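PDB 3JS6: ParM protein from Staphylococcus aureus, which probably forms dynamic actin-like filaments that segregate plasmid DNA, as expected of a ParM-type member of the actin ATPase superfamily. Local coordinates for residues Asp50-Ile55 with Leu103-Pro108; Arg86-Ser91 with Gln130-Lys135; Leu170-Gly175 with Tyr330-Glu335; Leu189-Gly194 with Asn302-Ser307. All coordinates share one frame; numbering follows the deposited sequence.

Contact 1 of 4, residues Asp50-Ile55 with Leu103-Pro108; sequences DVSEFI and LAREVP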
loop_
_atom_site.group_PDB
_atom_site.type_symbol
_atom_site.label_atom_id
_atom_site.label_comp_id
_atom_site.label_asym_id
_atom_site.label_seq_id
_atom_site.Cartn_x
_atom_site.Cartn_y
_atom_site.Cartn_z
ATOM N N ASP A 50 -9.913 -10.240 -15.137
ATOM C CA ASP A 50 -9.924 -9.165 -14.151
ATOM C C ASP A 50 -8.930 -8.098 -14.592
ATOM O O ASP A 50 -7.820 -7.975 -14.041
ATOM C CB ASP A 50 -9.551 -9.711 -12.769
ATOM C CG ASP A 50 -9.721 -8.666 -11.673
ATOM O OD1 ASP A 50 -10.316 -7.602 -11.971
ATOM O OD2 ASP A 50 -9.273 -8.909 -10.524
ATOM N N VAL A 51 -9.312 -7.370 -15.634
ATOM C CA VAL A 51 -8.475 -6.307 -16.179
ATOM C C VAL A 51 -9.405 -5.335 -16.904
ATOM O O VAL A 51 -10.408 -5.749 -17.481
ATOM C CB VAL A 51 -7.401 -6.890 -17.152
ATOM C CG1 VAL A 51 -8.069 -7.545 -18.349
ATOM C CG2 VAL A 51 -6.451 -5.781 -17.626
ATOM N N SER A 52 -9.086 -4.046 -16.859
ATOM C CA SER A 52 -9.914 -3.036 -17.509
ATOM C C SER A 52 -9.152 -2.164 -18.497
ATOM O O SER A 52 -7.925 -2.123 -18.498
ATOM C CB SER A 52 -10.570 -2.136 -16.453
ATOM O OG SER A 52 -11.458 -2.870 -15.640
ATOM N N GLU A 53 -9.905 -1.475 -19.343
ATOM C CA GLU A 53 -9.341 -0.582 -20.345
ATOM C C GLU A 53 -9.620 0.830 -19.910
ATOM O O GLU A 53 -10.748 1.137 -19.504
ATOM C CB GLU A 53 -9.978 -0.825 -21.713
ATOM C CG GLU A 53 -9.804 -2.235 -22.220
ATOM C CD GLU A 53 -10.392 -2.422 -23.610
ATOM O OE1 GLU A 53 -11.349 -1.692 -23.966
ATOM O OE2 GLU A 53 -9.901 -3.306 -24.342
ATOM N N PHE A 54 -8.596 1.682 -19.994
ATOM C CA PHE A 54 -8.715 3.077 -19.584
ATOM C C PHE A 54 -8.334 4.064 -20.686
ATOM O O PHE A 54 -7.246 3.964 -21.274
ATOM C CB PHE A 54 -7.811 3.358 -18.373
ATOM C CG PHE A 54 -8.109 2.497 -17.181
ATOM C CD1 PHE A 54 -7.710 1.161 -17.138
ATOM C CD2 PHE A 54 -8.824 3.016 -16.110
ATOM C CE1 PHE A 54 -8.032 0.365 -16.035
ATOM C CE2 PHE A 54 -9.146 2.223 -15.015
ATOM C CZ PHE A 54 -8.748 0.899 -14.980
ATOM N N ILE A 55 -9.236 5.006 -20.962
ATOM C CA ILE A 55 -8.965 6.072 -21.937
ATOM C C ILE A 55 -9.037 7.358 -21.129
ATOM O O ILE A 55 -10.077 7.671 -20.515
ATOM C CB ILE A 55 -9.993 6.098 -23.070
ATOM C CG1 ILE A 55 -9.822 4.850 -23.938
ATOM C CG2 ILE A 55 -9.789 7.344 -23.931
ATOM C CD1 ILE A 55 -10.875 4.736 -25.035
ATOM N N LEU A 103 -11.437 3.299 -8.971
ATOM C CA LEU A 103 -12.270 3.689 -7.850
ATOM C C LEU A 103 -13.488 4.473 -8.357
ATOM O O LEU A 103 -14.607 4.254 -7.869
ATOM C CB LEU A 103 -11.479 4.502 -6.826
ATOM C CG LEU A 103 -10.313 3.764 -6.120
ATOM C CD1 LEU A 103 -9.722 4.661 -5.022
ATOM C CD2 LEU A 103 -10.791 2.439 -5.497
ATOM N N ALA A 104 -13.287 5.332 -9.361
ATOM C CA ALA A 104 -14.388 6.124 -9.919
ATOM C C ALA A 104 -15.466 5.227 -10.513
ATOM O O ALA A 104 -16.662 5.520 -10.412
ATOM C CB ALA A 104 -13.864 7.123 -11.002
ATOM N N ARG A 105 -15.050 4.117 -11.111
ATOM C CA ARG A 105 -15.999 3.211 -11.721
ATOM C C ARG A 105 -16.951 2.606 -10.678
ATOM O O ARG A 105 -18.018 2.116 -11.022
ATOM C CB ARG A 105 -15.266 2.089 -12.466
ATOM C CG ARG A 105 -16.157 1.322 -13.452
ATOM C CD ARG A 105 -16.420 -0.088 -12.946
ATOM N NE ARG A 105 -15.176 -0.844 -12.792
ATOM C CZ ARG A 105 -14.537 -1.447 -13.790
ATOM N NH1 ARG A 105 -13.407 -2.103 -13.552
ATOM N NH2 ARG A 105 -15.039 -1.419 -15.021
ATOM N N GLU A 106 -16.551 2.625 -9.411
ATOM C CA GLU A 106 -17.404 2.081 -8.350
ATOM C C GLU A 106 -18.497 3.059 -7.921
ATOM O O GLU A 106 -19.303 2.740 -7.061
ATOM C CB GLU A 106 -16.560 1.668 -7.141
ATOM C CG GLU A 106 -15.610 0.488 -7.422
ATOM C CD GLU A 106 -16.338 -0.734 -7.979
ATOM O OE1 GLU A 106 -17.521 -0.963 -7.627
ATOM O OE2 GLU A 106 -15.730 -1.483 -8.760
ATOM N N VAL A 107 -18.523 4.250 -8.514
ATOM C CA VAL A 107 -19.554 5.247 -8.177
ATOM C C VAL A 107 -20.486 5.252 -9.377
ATOM O O VAL A 107 -20.060 5.549 -10.483
ATOM C CB VAL A 107 -18.980 6.674 -8.023
ATOM C CG1 VAL A 107 -20.141 7.662 -7.835
ATOM C CG2 VAL A 107 -17.997 6.751 -6.824
ATOM N N PRO A 108 -21.785 4.976 -9.167
ATOM C CA PRO A 108 -22.787 4.927 -10.239
ATOM C C PRO A 108 -22.964 6.182 -11.090
ATOM O O PRO A 108 -23.090 6.085 -12.297
ATOM C CB PRO A 108 -24.082 4.562 -9.493
ATOM C CG PRO A 108 -23.605 3.976 -8.183
ATOM C CD PRO A 108 -22.434 4.861 -7.848
#
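Arg105 reaches across to Ser52 with a single guanidinium nitrogen, and this one polar link carries the whole contact, which buries just 62 Å² over both sides. The CA atoms of the two residues stand 10.5 Å apart, so the long side chain has to span the gap. Its CB points toward the strand. CG lies trans to the backbone N (chi1 -164°), and bends at chi2 and chi3 then turn the chain so that the guanidinium arrives edge-on at the serine. CG, CD and NE meet nothing of 50-55; CZ comes within 3.9 Å of Ser52 OG, and NH1 donates to that same OG at 3.0 Å. The N-H...O angle of 157° and a hydroxyl 15° off the guanidinium plane describe a reasonably straight, nearly coplanar bond. NH1 also passes 4.1 Å from Ser52 CB, a loose van der Waals approach. NH2 turns instead to the carboxylate of Asp146, with which it forms a salt bridge. Because Ser52 OG is hydrogen-bonded to the same carboxylate oxygen, OD1, the three groups form a small polar cluster. Arg105 sits in a type I turn from Ala104 to Val107 near the C-terminal end of helix 90-104, while Ser52 opens strand 52-56, which lies between strands 64-66 and 141-145; Ile145 touches both side chains.

Contact 2 of 4, residues Arg86-Ser91 with Gln130-Lys135; sequences RYDIKS and QAKFEK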
loop_
_atom_site.group_PDB
_atom_site.type_symbol
_atom_site.label_atom_id
_atom_site.label_comp_id
_atom_site.label_asym_id
_atom_site.label_seq_id
_atom_site.Cartn_x
_atom_site.Cartn_y
_atom_site.Cartn_z
ATOM N N ARG A 86 9.691 8.752 -9.351
ATOM C CA ARG A 86 8.594 8.110 -10.077
ATOM C C ARG A 86 7.503 9.121 -10.413
ATOM O O ARG A 86 6.757 8.946 -11.382
ATOM C CB ARG A 86 7.991 6.989 -9.224
ATOM C CG ARG A 86 7.419 7.488 -7.903
ATOM C CD ARG A 86 6.879 6.358 -7.038
ATOM N NE ARG A 86 6.328 6.872 -5.783
ATOM C CZ ARG A 86 5.540 6.185 -4.955
ATOM N NH1 ARG A 86 5.189 4.932 -5.237
ATOM N NH2 ARG A 86 5.103 6.760 -3.838
ATOM N N TYR A 87 7.433 10.193 -9.629
ATOM C CA TYR A 87 6.375 11.207 -9.838
ATOM C C TYR A 87 6.445 11.875 -11.212
ATOM O O TYR A 87 5.445 12.386 -11.699
ATOM C CB TYR A 87 6.374 12.272 -8.696
ATOM C CG TYR A 87 6.291 11.542 -7.380
ATOM C CD1 TYR A 87 7.430 11.387 -6.580
ATOM C CD2 TYR A 87 5.097 10.998 -6.946
ATOM C CE1 TYR A 87 7.391 10.698 -5.399
ATOM C CE2 TYR A 87 5.048 10.259 -5.764
ATOM C CZ TYR A 87 6.206 10.108 -5.004
ATOM O OH TYR A 87 6.174 9.363 -3.844
ATOM N N ASP A 88 7.621 11.847 -11.830
ATOM C CA ASP A 88 7.800 12.472 -13.138
ATOM C C ASP A 88 7.872 11.440 -14.255
ATOM O O ASP A 88 8.111 11.800 -15.402
ATOM C CB ASP A 88 9.080 13.312 -13.167
ATOM C CG ASP A 88 9.051 14.447 -12.173
ATOM O OD1 ASP A 88 8.111 15.278 -12.238
ATOM O OD2 ASP A 88 9.972 14.505 -11.327
ATOM N N ILE A 89 7.675 10.162 -13.934
ATOM C CA ILE A 89 7.751 9.127 -14.964
ATOM C C ILE A 89 6.365 8.739 -15.457
ATOM O O ILE A 89 5.470 8.480 -14.661
ATOM C CB ILE A 89 8.480 7.851 -14.447
ATOM C CG1 ILE A 89 9.866 8.209 -13.895
ATOM C CG2 ILE A 89 8.623 6.838 -15.577
ATOM C CD1 ILE A 89 10.757 8.885 -14.886
ATOM N N LYS A 90 6.217 8.689 -16.777
ATOM C CA LYS A 90 4.962 8.333 -17.451
ATOM C C LYS A 90 4.280 7.117 -16.840
ATOM O O LYS A 90 3.082 7.135 -16.582
ATOM C CB LYS A 90 5.248 8.069 -18.927
ATOM C CG LYS A 90 4.187 7.294 -19.655
ATOM C CD LYS A 90 3.154 8.199 -20.252
ATOM C CE LYS A 90 2.295 7.413 -21.220
ATOM N NZ LYS A 90 3.107 6.850 -22.305
ATOM N N SER A 91 5.058 6.061 -16.644
ATOM C CA SER A 91 4.635 4.799 -16.042
ATOM C C SER A 91 3.766 5.009 -14.789
ATOM O O SER A 91 2.648 4.479 -14.649
ATOM C CB SER A 91 5.897 4.026 -15.617
ATOM O OG SER A 91 5.615 2.676 -15.394
ATOM N N GLN A 130 6.608 15.825 -2.626
ATOM C CA GLN A 130 5.243 15.977 -2.157
ATOM C C GLN A 130 4.493 16.978 -3.032
ATOM O O GLN A 130 3.316 16.775 -3.341
ATOM C CB GLN A 130 5.202 16.423 -0.688
ATOM C CG GLN A 130 3.774 16.554 -0.161
ATOM C CD GLN A 130 3.686 16.788 1.342
ATOM O OE1 GLN A 130 2.591 16.822 1.912
ATOM N NE2 GLN A 130 4.828 16.950 1.987
ATOM N N ALA A 131 5.163 18.049 -3.450
ATOM C CA ALA A 131 4.518 19.043 -4.311
ATOM C C ALA A 131 4.128 18.441 -5.659
ATOM O O ALA A 131 3.030 18.674 -6.153
ATOM C CB ALA A 131 5.440 20.232 -4.532
ATOM N N LYS A 132 5.027 17.680 -6.269
ATOM C CA LYS A 132 4.717 17.067 -7.552
ATOM C C LYS A 132 3.675 15.950 -7.443
ATOM O O LYS A 132 2.904 15.746 -8.365
ATOM C CB LYS A 132 5.995 16.520 -8.196
ATOM C CG LYS A 132 6.922 17.633 -8.693
ATOM C CD LYS A 132 8.183 17.098 -9.381
ATOM C CE LYS A 132 9.035 16.275 -8.435
ATOM N NZ LYS A 132 10.307 15.846 -9.092
ATOM N N PHE A 133 3.652 15.224 -6.328
ATOM C CA PHE A 133 2.674 14.134 -6.177
ATOM C C PHE A 133 1.298 14.772 -6.000
ATOM O O PHE A 133 0.326 14.360 -6.630
ATOM C CB PHE A 133 3.025 13.292 -4.958
ATOM C CG PHE A 133 2.216 12.024 -4.817
ATOM C CD1 PHE A 133 2.200 11.351 -3.595
ATOM C CD2 PHE A 133 1.554 11.464 -5.899
ATOM C CE1 PHE A 133 1.539 10.134 -3.447
ATOM C CE2 PHE A 133 0.893 10.249 -5.771
ATOM C CZ PHE A 133 0.885 9.582 -4.543
ATOM N N GLU A 134 1.216 15.786 -5.141
ATOM C CA GLU A 134 -0.055 16.450 -4.922
ATOM C C GLU A 134 -0.529 17.080 -6.227
ATOM O O GLU A 134 -1.733 17.181 -6.470
ATOM C CB GLU A 134 0.060 17.487 -3.784
ATOM C CG GLU A 134 0.014 18.950 -4.199
ATOM C CD GLU A 134 -1.358 19.416 -4.687
ATOM O OE1 GLU A 134 -2.358 19.266 -3.940
ATOM O OE2 GLU A 134 -1.424 19.945 -5.821
ATOM N N LYS A 135 0.400 17.508 -7.080
ATOM C CA LYS A 135 -0.007 18.090 -8.360
ATOM C C LYS A 135 -0.571 17.013 -9.310
ATOM O O LYS A 135 -1.442 17.276 -10.137
ATOM C CB LYS A 135 1.170 18.800 -9.033
ATOM C CG LYS A 135 1.237 20.284 -8.750
ATOM C CD LYS A 135 2.349 20.952 -9.560
ATOM C CE LYS A 135 2.186 20.667 -11.058
ATOM N NZ LYS A 135 3.272 21.261 -11.904
#
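Tyr87 and Phe133 bring their rings together obliquely while, beside them, Asp88 and Lys132 close a salt bridge; together the pairs join the 3-10 turn 86-88 to helix 128-137. Tyr87 CE2 lies 3.5 Å from Phe133 CG, over one face of the phenylalanine ring but displaced toward its rim. With centroids 4.9 Å apart and planes at 44°, the pair is neither a parallel stack nor a T-shape. Phe133 has CG anti to its own N (chi1 -171°), which turns one face of the ring to Tyr87 CE2, and CB joins the packing at 3.7 Å from Tyr87 CD2. Arg86 runs extended alongside the tyrosine: its CG rests 3.9 Å above the ring plane, near the centre, and NH2 donates to Tyr87 OH at 2.8 Å with OH in the guanidinium plane. The same hydroxyl bonds to Glu124 outside the contact, so its position is fixed by both partners, while Arg86 CG and Phe133 restrain the ring's rotation.

Lys132 bends once, at chi3 (-62°), and crosses the aspartate at roughly a right angle. NZ meets Asp88 OD2 at 2.6 Å through the syn lone pair, while CD passes 3.4 Å from Asp88 OD1. A longer, weak ion pair links NZ to Asp128. Chemically, the contact divides in two: a buried aromatic pair, which also packs on Met120 of strand 111-120, and a short charged bridge from an exposed aspartate. The two nearby carboxylates would be expected to favour the protonated form of Lys132.

Contact 3 of 4, residues Leu170-Gly175 with Tyr330-Glu335; sequences LNMENG and YEKLGE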
loop_
_atom_site.group_PDB
_atom_site.type_symbol
_atom_site.label_atom_id
_atom_site.label_comp_id
_atom_site.label_asym_id
_atom_site.label_seq_id
_atom_site.Cartn_x
_atom_site.Cartn_y
_atom_site.Cartn_z
ATOM N N LEU A 170 -5.256 1.573 13.383
ATOM C CA LEU A 170 -5.436 1.034 14.729
ATOM C C LEU A 170 -5.469 2.047 15.867
ATOM O O LEU A 170 -5.456 1.664 17.030
ATOM C CB LEU A 170 -4.328 0.026 15.020
ATOM C CG LEU A 170 -4.232 -1.082 13.959
ATOM C CD1 LEU A 170 -3.093 -2.016 14.290
ATOM C CD2 LEU A 170 -5.547 -1.845 13.900
ATOM N N ASN A 171 -5.490 3.334 15.564
ATOM C CA ASN A 171 -5.505 4.281 16.677
ATOM C C ASN A 171 -6.439 5.454 16.462
ATOM O O ASN A 171 -6.247 6.529 17.044
ATOM C CB ASN A 171 -4.086 4.768 16.953
ATOM C CG ASN A 171 -3.241 3.710 17.617
ATOM O OD1 ASN A 171 -3.300 3.528 18.833
ATOM N ND2 ASN A 171 -2.465 2.987 16.818
HETATM N N MSE A 172 -7.458 5.224 15.636
HETATM C CA MSE A 172 -8.424 6.268 15.331
HETATM C C MSE A 172 -9.826 5.780 15.010
HETATM O O MSE A 172 -10.026 4.857 14.204
HETATM C CB MSE A 172 -7.899 7.116 14.164
HETATM C CG MSE A 172 -8.827 8.199 13.700
HETATM SE SE MSE A 172 -7.983 9.274 12.294
HETATM C CE MSE A 172 -9.397 10.571 12.144
ATOM N N GLU A 173 -10.815 6.423 15.632
ATOM C CA GLU A 173 -12.202 6.070 15.378
ATOM C C GLU A 173 -13.008 7.364 15.489
ATOM O O GLU A 173 -12.659 8.267 16.265
ATOM C CB GLU A 173 -12.679 5.052 16.414
ATOM C CG GLU A 173 -13.295 3.781 15.834
ATOM C CD GLU A 173 -12.359 3.022 14.883
ATOM O OE1 GLU A 173 -12.330 3.361 13.675
ATOM O OE2 GLU A 173 -11.650 2.090 15.335
ATOM N N ASN A 174 -14.061 7.460 14.689
ATOM C CA ASN A 174 -14.931 8.636 14.677
ATOM C C ASN A 174 -14.157 9.950 14.522
ATOM O O ASN A 174 -14.456 10.938 15.192
ATOM C CB ASN A 174 -15.761 8.647 15.964
ATOM C CG ASN A 174 -16.280 7.267 16.323
ATOM O OD1 ASN A 174 -17.016 6.650 15.557
ATOM N ND2 ASN A 174 -15.883 6.768 17.486
ATOM N N GLY A 175 -13.154 9.959 13.648
ATOM C CA GLY A 175 -12.391 11.172 13.410
ATOM C C GLY A 175 -11.422 11.644 14.488
ATOM O O GLY A 175 -10.840 12.721 14.370
ATOM N N TYR A 330 -5.601 5.968 5.726
ATOM C CA TYR A 330 -5.723 7.165 4.887
ATOM C C TYR A 330 -7.199 7.528 4.731
ATOM O O TYR A 330 -7.554 8.707 4.703
ATOM C CB TYR A 330 -5.149 6.940 3.475
ATOM C CG TYR A 330 -3.697 6.508 3.408
ATOM C CD1 TYR A 330 -3.223 5.807 2.294
ATOM C CD2 TYR A 330 -2.797 6.815 4.435
ATOM C CE1 TYR A 330 -1.888 5.416 2.182
ATOM C CE2 TYR A 330 -1.448 6.428 4.340
ATOM C CZ TYR A 330 -1.006 5.731 3.208
ATOM O OH TYR A 330 0.314 5.352 3.079
ATOM N N GLU A 331 -8.060 6.517 4.627
ATOM C CA GLU A 331 -9.497 6.779 4.456
ATOM C C GLU A 331 -10.068 7.616 5.604
ATOM O O GLU A 331 -10.886 8.511 5.377
ATOM C CB GLU A 331 -10.260 5.473 4.334
ATOM C CG GLU A 331 -11.756 5.645 4.208
ATOM C CD GLU A 331 -12.456 4.323 3.939
ATOM O OE1 GLU A 331 -12.272 3.379 4.738
ATOM O OE2 GLU A 331 -13.190 4.230 2.928
ATOM N N LYS A 332 -9.632 7.340 6.828
ATOM C CA LYS A 332 -10.104 8.117 7.978
ATOM C C LYS A 332 -9.732 9.606 7.838
ATOM O O LYS A 332 -10.538 10.485 8.139
ATOM C CB LYS A 332 -9.553 7.520 9.275
ATOM C CG LYS A 332 -10.123 6.124 9.547
ATOM C CD LYS A 332 -9.368 5.410 10.660
ATOM C CE LYS A 332 -9.917 4.013 10.882
ATOM N NZ LYS A 332 -9.237 3.360 12.047
ATOM N N LEU A 333 -8.521 9.888 7.380
ATOM C CA LEU A 333 -8.086 11.270 7.184
ATOM C C LEU A 333 -8.883 11.874 6.025
ATOM O O LEU A 333 -9.180 13.075 6.009
ATOM C CB LEU A 333 -6.579 11.321 6.852
ATOM C CG LEU A 333 -5.603 10.896 7.964
ATOM C CD1 LEU A 333 -4.171 10.980 7.456
ATOM C CD2 LEU A 333 -5.779 11.826 9.182
ATOM N N GLY A 334 -9.216 11.033 5.048
ATOM C CA GLY A 334 -9.989 11.493 3.906
ATOM C C GLY A 334 -11.387 11.928 4.345
ATOM O O GLY A 334 -11.928 12.896 3.802
ATOM N N GLU A 335 -11.968 11.216 5.315
ATOM C CA GLU A 335 -13.306 11.539 5.825
ATOM C C GLU A 335 -13.289 12.916 6.463
ATOM O O GLU A 335 -14.231 13.707 6.299
ATOM C CB GLU A 335 -13.752 10.521 6.875
ATOM C CG GLU A 335 -14.043 9.116 6.336
ATOM C CD GLU A 335 -15.294 9.054 5.471
ATOM O OE1 GLU A 335 -15.610 7.952 4.967
ATOM O OE2 GLU A 335 -15.963 10.098 5.293
#
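Helix 325-342, the last helix of this actin-like chain, meets the short beta hairpin made by strands 172-173 and 176-177 through Lys332, which lies along selenomethionine Met172. The two chains run antiparallel alongside one another, each stretched out past CG. For Met172 the first torsion places CG trans to the backbone N (chi1 177°), sending the chain toward the helix until SE lies 3.8 Å from Lys332 CB. Lys332 runs the other way, and its CD passes 4.2 Å from Met172 CG. The aliphatic part of the lysine thus packs on the selenomethionine while its ammonium continues to the hairpin backbone. There NZ donates to Met172 O at 2.7 Å, in the carbonyl plane. NZ also bonds to the carbonyl oxygens of Leu168 and Asp169, so the lysine gathers acceptors from the end of helix 162-169 and from the hairpin. Such a setting would be expected to favour its charged form. Glu173 points its CB away from the helix, but the bend at chi2 (57°) returns the carboxylate, giving a weak salt bridge of 3.5 Å between OE1 and Lys332 NZ, with OE1 also 3.7 Å from Lys332 CE.

Contact 4 of 4, residues Leu189-Gly194 with Asn302-Ser307; sequences LDFGSG and NIHFDS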
loop_
_atom_site.group_PDB
_atom_site.type_symbol
_atom_site.label_atom_id
_atom_site.label_comp_id
_atom_site.label_asym_id
_atom_site.label_seq_id
_atom_site.Cartn_x
_atom_site.Cartn_y
_atom_site.Cartn_z
ATOM N N LEU A 189 6.324 -2.125 12.839
ATOM C CA LEU A 189 7.284 -3.156 12.438
ATOM C C LEU A 189 6.752 -3.790 11.147
ATOM O O LEU A 189 5.853 -4.639 11.168
ATOM C CB LEU A 189 7.408 -4.201 13.575
ATOM C CG LEU A 189 8.135 -5.514 13.248
ATOM C CD1 LEU A 189 9.545 -5.202 12.771
ATOM C CD2 LEU A 189 8.169 -6.431 14.478
ATOM N N ASP A 190 7.317 -3.369 10.017
ATOM C CA ASP A 190 6.866 -3.798 8.694
ATOM C C ASP A 190 7.756 -4.867 8.013
ATOM O O ASP A 190 8.843 -4.556 7.531
ATOM C CB ASP A 190 6.779 -2.520 7.835
ATOM C CG ASP A 190 6.202 -2.750 6.461
ATOM O OD1 ASP A 190 5.873 -1.730 5.825
ATOM O OD2 ASP A 190 6.079 -3.909 6.001
ATOM N N PHE A 191 7.282 -6.111 7.976
ATOM C CA PHE A 191 8.014 -7.212 7.339
ATOM C C PHE A 191 7.719 -7.207 5.843
ATOM O O PHE A 191 6.710 -7.753 5.397
ATOM C CB PHE A 191 7.602 -8.564 7.941
ATOM C CG PHE A 191 8.072 -8.766 9.348
ATOM C CD1 PHE A 191 7.203 -8.574 10.421
ATOM C CD2 PHE A 191 9.391 -9.134 9.604
ATOM C CE1 PHE A 191 7.633 -8.744 11.721
ATOM C CE2 PHE A 191 9.847 -9.311 10.916
ATOM C CZ PHE A 191 8.971 -9.117 11.976
ATOM N N GLY A 192 8.589 -6.562 5.073
ATOM C CA GLY A 192 8.387 -6.488 3.636
ATOM C C GLY A 192 9.081 -7.627 2.911
ATOM O O GLY A 192 9.726 -8.458 3.541
ATOM N N SER A 193 8.940 -7.670 1.592
ATOM C CA SER A 193 9.572 -8.718 0.805
ATOM C C SER A 193 11.107 -8.629 0.814
ATOM O O SER A 193 11.791 -9.643 0.923
ATOM C CB SER A 193 9.066 -8.647 -0.628
ATOM O OG SER A 193 9.223 -7.336 -1.123
ATOM N N GLY A 194 11.640 -7.416 0.718
ATOM C CA GLY A 194 13.081 -7.254 0.690
ATOM C C GLY A 194 13.704 -6.568 1.887
ATOM O O GLY A 194 14.921 -6.609 2.069
ATOM N N ASN A 302 1.717 -11.934 9.011
ATOM C CA ASN A 302 1.033 -13.188 9.309
ATOM C C ASN A 302 1.974 -14.327 9.676
ATOM O O ASN A 302 1.635 -15.204 10.478
ATOM C CB ASN A 302 0.182 -13.631 8.124
ATOM C CG ASN A 302 -1.186 -12.994 8.126
ATOM O OD1 ASN A 302 -1.934 -13.119 9.095
ATOM N ND2 ASN A 302 -1.524 -12.309 7.039
ATOM N N ILE A 303 3.159 -14.307 9.090
ATOM C CA ILE A 303 4.126 -15.361 9.323
ATOM C C ILE A 303 4.773 -15.266 10.697
ATOM O O ILE A 303 4.942 -16.278 11.368
ATOM C CB ILE A 303 5.234 -15.322 8.239
ATOM C CG1 ILE A 303 4.597 -15.272 6.848
ATOM C CG2 ILE A 303 6.139 -16.536 8.365
ATOM C CD1 ILE A 303 5.559 -14.880 5.758
ATOM N N HIS A 304 5.105 -14.048 11.130
ATOM C CA HIS A 304 5.795 -13.880 12.406
ATOM C C HIS A 304 5.035 -13.385 13.633
ATOM O O HIS A 304 5.559 -13.470 14.732
ATOM C CB HIS A 304 7.006 -12.963 12.207
ATOM C CG HIS A 304 7.782 -13.248 10.961
ATOM N ND1 HIS A 304 8.250 -14.506 10.648
ATOM C CD2 HIS A 304 8.207 -12.428 9.968
ATOM C CE1 HIS A 304 8.931 -14.449 9.517
ATOM N NE2 HIS A 304 8.921 -13.199 9.083
ATOM N N PHE A 305 3.821 -12.869 13.456
ATOM C CA PHE A 305 3.056 -12.332 14.587
ATOM C C PHE A 305 2.934 -13.303 15.776
ATOM O O PHE A 305 3.111 -12.915 16.939
ATOM C CB PHE A 305 1.668 -11.867 14.106
ATOM C CG PHE A 305 0.829 -11.260 15.192
ATOM C CD1 PHE A 305 -0.310 -11.921 15.665
ATOM C CD2 PHE A 305 1.217 -10.071 15.797
ATOM C CE1 PHE A 305 -1.048 -11.416 16.732
ATOM C CE2 PHE A 305 0.487 -9.549 16.870
ATOM C CZ PHE A 305 -0.651 -10.228 17.344
ATOM N N ASP A 306 2.661 -14.568 15.492
ATOM C CA ASP A 306 2.544 -15.549 16.564
ATOM C C ASP A 306 3.782 -15.652 17.437
ATOM O O ASP A 306 3.702 -15.506 18.651
ATOM C CB ASP A 306 2.202 -16.924 15.998
ATOM C CG ASP A 306 0.841 -16.947 15.350
ATOM O OD1 ASP A 306 -0.094 -16.347 15.935
ATOM O OD2 ASP A 306 0.702 -17.561 14.268
ATOM N N SER A 307 4.932 -15.886 16.829
ATOM C CA SER A 307 6.149 -16.007 17.612
ATOM C C SER A 307 6.486 -14.723 18.349
ATOM O O SER A 307 6.951 -14.760 19.491
ATOM C CB SER A 307 7.306 -16.430 16.713
ATOM O OG SER A 307 7.049 -17.716 16.176
#
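A single histidine carbon does nearly all the touching: His304 CD2 sits over the centre of the Phe191 ring, 3.5 Å above its plane. The evidence for this central placement is that all six ring carbons of Phe191 lie within 4.1 Å of CD2, with Phe191 CD2 the nearest at 3.5 Å and Phe191 CE1 the most distant. The pair is T-shaped, the imidazole edge directed at the phenyl face, with centroids 4.7 Å apart and planes inclined at 65°. His304 NE2 comes no closer than 4.1 Å to Phe191 CD2, so a C-H edge, rather than a ring nitrogen, meets the face. Phe191 ends strand 185-191, the central strand of the five-stranded sheet in this half of the actin-like fold, and precedes a glycine-rich turn consistent with the phosphate-2 loop of the actin ATPase superfamily; His304 belongs to helix 301-311. The phenylalanine's chi1 of -70° sets CG opposite the carbonyl carbon and turns the ring toward the helix. Ile303 CB lies over one face of the imidazole, and Phe221 of helix 218-228 forms a second edge-to-face pair with the histidine. Leu273 of helix 263-284 and Val296 of the neighbouring strand also pack on Phe191.

How the contacts relate
From the N terminus, contact 1 opens at strand 52-56, and contact 2 opens at 86-91 before contact 1 closes at 103-108; contact 2 then closes at 130-135. These two loops therefore cross, and both involve helix 90-104, contact 1 near its C-terminal end and contact 2 in the turn leading into it. Contact 3 opens later, at 170-175, and closes only with the last helix at 330-335. Contact 4 is nested inside that loop, joining 189-194 to 302-307. Contact 1 ties a strand to the end of a helix and contact 2 a 3-10 turn to a helix, both in the N-terminal actin-like part; contact 4 joins strand and helix in the C-terminal part, and contact 3 brings the final helix back to the hairpin following helix 162-169.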